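Local structure of aromatic-amino-acid:2-oxoglutarate transaminase (Candida albicans, 6HND) at residues P433-L445 with R485-N497. The protein binds pyridoxal 5'-phosphate and, as an aminotransferase of class I, probably transfers amino groups between aromatic amino acids or 2-aminoadipate and 2-oxo acids. Numbering follows the deposited sequence.
Sequences PKAGMFVTFKINL and RSNFFRLCYALAN
The two central strands of the small antiparallel sheet in the C-terminal part of this fold-type I aminotransferase, 438-443 and 488-492, pair here, and the Phe438-Arg490 end of one face borders the cofactor site. Val439 pairs with Leu491 and Phe441 with Phe489, each through two backbone hydrogen bonds; Val439 N reaches Leu491 O at 2.8 Å. On the face carrying Phe438 and Arg490, the guanidinium lies flat on the phenyl ring, planes 9° apart and centres 4.0 Å apart, an off-centre cation-pi stack. Arg490 leaves with CG anti to the backbone N and bends at chi3 (76°), which lays CD and then CZ over the CD1-CE1 side of the ring; Met437 CG sits over the opposite face. The ring also touches pyridoxal phosphate, while the guanidinium hydrogen-bonds to Asn252 of the cofactor site and to the Ser42 carbonyl of the second subunit. Its place beside Asn252 is consistent with the arginine that holds the substrate alpha-carboxylate in relatives. On the opposite face of the sheet, Phe441 and Leu491 lie against helix 499-518, Phe489 against helix 451-465 and Ile443 against both; Leu491 CD1 touches Phe441 CB at 3.5 Å. Beyond the strand, Tyr493 swings back over the other segment, with Met437 O above one ring face, Val439 CG2 at the edge, and a weak hydrogen bond from OH to Gly436 O. At the far end Asn487 serves Ile443 twice: its O accepts Ile443 N, and its ND2 donates to Ile443 O at 3.0 Å from above the carbonyl plane.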
# COMPACT_ATOMS: atom_id res chain seq x y z
N PRO B 433 27.07 -19.15 1.01
CA PRO B 433 26.24 -18.34 0.12
C PRO B 433 27.07 -17.36 -0.71
O PRO B 433 28.04 -16.84 -0.19
CB PRO B 433 25.36 -17.54 1.07
CG PRO B 433 26.26 -17.37 2.30
CD PRO B 433 26.97 -18.70 2.41
N LYS B 434 26.66 -17.14 -1.96
CA LYS B 434 27.35 -16.26 -2.93
C LYS B 434 26.75 -14.87 -2.88
O LYS B 434 27.38 -13.94 -3.44
CB LYS B 434 27.25 -16.83 -4.35
CG LYS B 434 27.96 -18.16 -4.54
CD LYS B 434 28.41 -18.39 -5.96
CE LYS B 434 28.11 -19.78 -6.49
NZ LYS B 434 28.19 -20.84 -5.46
N ALA B 435 25.62 -14.70 -2.19
CA ALA B 435 24.98 -13.37 -2.04
C ALA B 435 24.00 -13.37 -0.88
O ALA B 435 23.53 -14.46 -0.50
CB ALA B 435 24.32 -12.97 -3.33
N GLY B 436 23.73 -12.17 -0.35
CA GLY B 436 22.60 -11.87 0.54
C GLY B 436 22.92 -12.04 2.02
O GLY B 436 24.05 -11.67 2.43
N MET B 437 21.95 -12.54 2.79
CA MET B 437 21.96 -12.48 4.27
C MET B 437 21.66 -13.85 4.90
O MET B 437 21.56 -13.90 6.16
CB MET B 437 20.96 -11.43 4.77
CG MET B 437 19.51 -11.63 4.31
SD MET B 437 18.30 -10.50 5.08
CE MET B 437 19.03 -8.91 4.70
N PHE B 438 21.52 -14.93 4.11
CA PHE B 438 21.07 -16.26 4.62
C PHE B 438 22.16 -17.34 4.43
O PHE B 438 22.87 -17.34 3.42
CB PHE B 438 19.74 -16.68 3.98
CG PHE B 438 18.59 -15.74 4.27
CD1 PHE B 438 18.28 -15.38 5.57
CD2 PHE B 438 17.80 -15.25 3.24
CE1 PHE B 438 17.24 -14.51 5.83
CE2 PHE B 438 16.77 -14.37 3.50
CZ PHE B 438 16.50 -13.99 4.79
N VAL B 439 22.26 -18.22 5.42
CA VAL B 439 23.12 -19.44 5.42
C VAL B 439 22.25 -20.68 5.61
O VAL B 439 21.50 -20.72 6.62
CB VAL B 439 24.18 -19.39 6.51
CG1 VAL B 439 25.02 -20.65 6.50
CG2 VAL B 439 25.08 -18.18 6.37
N THR B 440 22.35 -21.66 4.71
CA THR B 440 21.85 -23.03 4.96
C THR B 440 22.81 -23.75 5.92
O THR B 440 24.03 -23.94 5.60
CB THR B 440 21.64 -23.86 3.69
OG1 THR B 440 20.65 -23.22 2.89
CG2 THR B 440 21.17 -25.27 3.98
N PHE B 441 22.25 -24.17 7.06
CA PHE B 441 22.96 -24.89 8.14
C PHE B 441 22.37 -26.30 8.18
O PHE B 441 21.23 -26.45 8.68
CB PHE B 441 22.80 -24.15 9.46
CG PHE B 441 23.56 -24.72 10.63
CD1 PHE B 441 24.92 -24.54 10.73
CD2 PHE B 441 22.90 -25.36 11.66
CE1 PHE B 441 25.62 -25.02 11.83
CE2 PHE B 441 23.60 -25.86 12.75
CZ PHE B 441 24.95 -25.66 12.84
N LYS B 442 23.11 -27.25 7.64
CA LYS B 442 22.71 -28.66 7.48
C LYS B 442 22.96 -29.42 8.78
O LYS B 442 23.97 -29.17 9.46
CB LYS B 442 23.45 -29.26 6.28
CG LYS B 442 22.99 -28.72 4.94
CD LYS B 442 23.38 -29.58 3.76
CE LYS B 442 24.71 -29.16 3.17
NZ LYS B 442 24.86 -29.63 1.78
N ILE B 443 22.02 -30.29 9.11
CA ILE B 443 22.09 -31.24 10.24
C ILE B 443 22.20 -32.64 9.64
O ILE B 443 21.19 -33.07 9.01
CB ILE B 443 20.83 -31.10 11.11
CG1 ILE B 443 20.50 -29.64 11.46
CG2 ILE B 443 20.95 -32.00 12.33
CD1 ILE B 443 21.64 -28.87 12.10
N ASN B 444 23.36 -33.28 9.81
CA ASN B 444 23.66 -34.64 9.29
C ASN B 444 22.99 -35.67 10.23
O ASN B 444 23.70 -36.49 10.87
CB ASN B 444 25.17 -34.82 9.01
CG ASN B 444 25.68 -33.83 7.97
OD1 ASN B 444 24.95 -33.43 7.06
ND2 ASN B 444 26.94 -33.40 8.08
N LEU B 445 21.66 -35.68 10.26
CA LEU B 445 20.90 -36.76 10.94
C LEU B 445 21.20 -38.07 10.22
O LEU B 445 21.39 -38.07 9.01
CB LEU B 445 19.39 -36.48 10.93
CG LEU B 445 18.97 -35.21 11.66
CD1 LEU B 445 17.54 -34.87 11.33
CD2 LEU B 445 19.17 -35.35 13.14
N ARG B 485 14.66 -33.37 2.59
CA ARG B 485 15.68 -32.30 2.43
C ARG B 485 15.47 -31.18 3.46
O ARG B 485 16.13 -30.12 3.34
CB ARG B 485 15.66 -31.84 0.98
CG ARG B 485 16.10 -32.95 0.03
CD ARG B 485 16.03 -32.54 -1.41
NE ARG B 485 14.65 -32.32 -1.80
CZ ARG B 485 13.74 -33.26 -1.96
NH1 ARG B 485 14.02 -34.53 -1.77
NH2 ARG B 485 12.51 -32.91 -2.31
N SER B 486 14.62 -31.43 4.46
CA SER B 486 14.19 -30.42 5.47
C SER B 486 15.16 -30.40 6.64
O SER B 486 14.90 -29.63 7.59
CB SER B 486 12.80 -30.70 5.94
OG SER B 486 11.88 -30.40 4.91
N ASN B 487 16.24 -31.18 6.55
CA ASN B 487 17.25 -31.32 7.65
C ASN B 487 18.18 -30.11 7.68
O ASN B 487 19.41 -30.28 7.62
CB ASN B 487 18.02 -32.64 7.53
CG ASN B 487 18.75 -32.79 6.21
OD1 ASN B 487 18.22 -32.41 5.15
ND2 ASN B 487 19.97 -33.31 6.28
N PHE B 488 17.65 -28.90 7.80
CA PHE B 488 18.51 -27.70 7.88
C PHE B 488 17.79 -26.59 8.62
O PHE B 488 16.57 -26.57 8.62
CB PHE B 488 18.98 -27.22 6.50
CG PHE B 488 17.92 -26.65 5.59
CD1 PHE B 488 17.21 -27.47 4.73
CD2 PHE B 488 17.69 -25.28 5.54
CE1 PHE B 488 16.28 -26.93 3.84
CE2 PHE B 488 16.73 -24.75 4.70
CZ PHE B 488 16.02 -25.57 3.85
N PHE B 489 18.57 -25.68 9.19
CA PHE B 489 18.10 -24.37 9.68
C PHE B 489 18.64 -23.28 8.77
O PHE B 489 19.77 -23.40 8.29
CB PHE B 489 18.55 -24.15 11.12
CG PHE B 489 18.05 -25.19 12.09
CD1 PHE B 489 16.72 -25.20 12.48
CD2 PHE B 489 18.93 -26.11 12.64
CE1 PHE B 489 16.26 -26.16 13.37
CE2 PHE B 489 18.46 -27.09 13.51
CZ PHE B 489 17.13 -27.11 13.87
N ARG B 490 17.81 -22.26 8.50
CA ARG B 490 18.25 -21.03 7.82
C ARG B 490 18.79 -20.11 8.90
O ARG B 490 18.05 -19.89 9.90
CB ARG B 490 17.11 -20.32 7.08
CG ARG B 490 17.56 -19.12 6.26
CD ARG B 490 16.39 -18.28 5.80
NE ARG B 490 15.87 -17.49 6.89
CZ ARG B 490 14.84 -16.67 6.82
NH1 ARG B 490 14.20 -16.51 5.68
NH2 ARG B 490 14.45 -16.01 7.89
N LEU B 491 19.96 -19.54 8.66
CA LEU B 491 20.62 -18.58 9.58
C LEU B 491 20.66 -17.23 8.89
O LEU B 491 20.95 -17.23 7.68
CB LEU B 491 22.03 -19.06 9.90
CG LEU B 491 22.16 -20.54 10.28
CD1 LEU B 491 23.62 -20.89 10.46
CD2 LEU B 491 21.37 -20.83 11.55
N CYS B 492 20.35 -16.16 9.62
CA CYS B 492 20.48 -14.78 9.13
C CYS B 492 21.41 -13.98 10.05
O CYS B 492 21.12 -13.89 11.25
CB CYS B 492 19.12 -14.10 9.02
SG CYS B 492 19.29 -12.40 8.44
N TYR B 493 22.47 -13.40 9.46
CA TYR B 493 23.54 -12.60 10.13
C TYR B 493 23.32 -11.11 9.87
O TYR B 493 24.26 -10.31 9.99
CB TYR B 493 24.92 -13.08 9.67
CG TYR B 493 25.03 -13.26 8.18
CD1 TYR B 493 25.27 -12.18 7.35
CD2 TYR B 493 24.82 -14.50 7.59
CE1 TYR B 493 25.34 -12.31 5.97
CE2 TYR B 493 24.93 -14.66 6.22
CZ TYR B 493 25.18 -13.57 5.41
OH TYR B 493 25.24 -13.70 4.06
N ALA B 494 22.10 -10.72 9.48
CA ALA B 494 21.75 -9.32 9.17
C ALA B 494 21.34 -8.60 10.45
O ALA B 494 21.53 -7.38 10.51
CB ALA B 494 20.65 -9.28 8.12
N LEU B 495 20.80 -9.31 11.44
CA LEU B 495 20.11 -8.68 12.60
C LEU B 495 21.14 -8.30 13.68
O LEU B 495 20.97 -7.26 14.32
CB LEU B 495 19.01 -9.61 13.15
CG LEU B 495 17.61 -8.99 13.30
CD1 LEU B 495 16.78 -9.77 14.28
CD2 LEU B 495 17.64 -7.50 13.71
N ALA B 496 22.16 -9.12 13.89
CA ALA B 496 23.11 -8.96 15.01
C ALA B 496 23.60 -7.51 15.08
O ALA B 496 23.80 -6.94 14.02
CB ALA B 496 24.26 -9.92 14.81
N ASN B 497 23.84 -6.98 16.29
CA ASN B 497 24.35 -5.60 16.57
C ASN B 497 25.87 -5.52 16.36
O ASN B 497 26.35 -4.43 16.04
CB ASN B 497 24.01 -5.14 17.99
CG ASN B 497 22.52 -5.06 18.24
OD1 ASN B 497 21.82 -4.28 17.60
ND2 ASN B 497 22.01 -5.88 19.14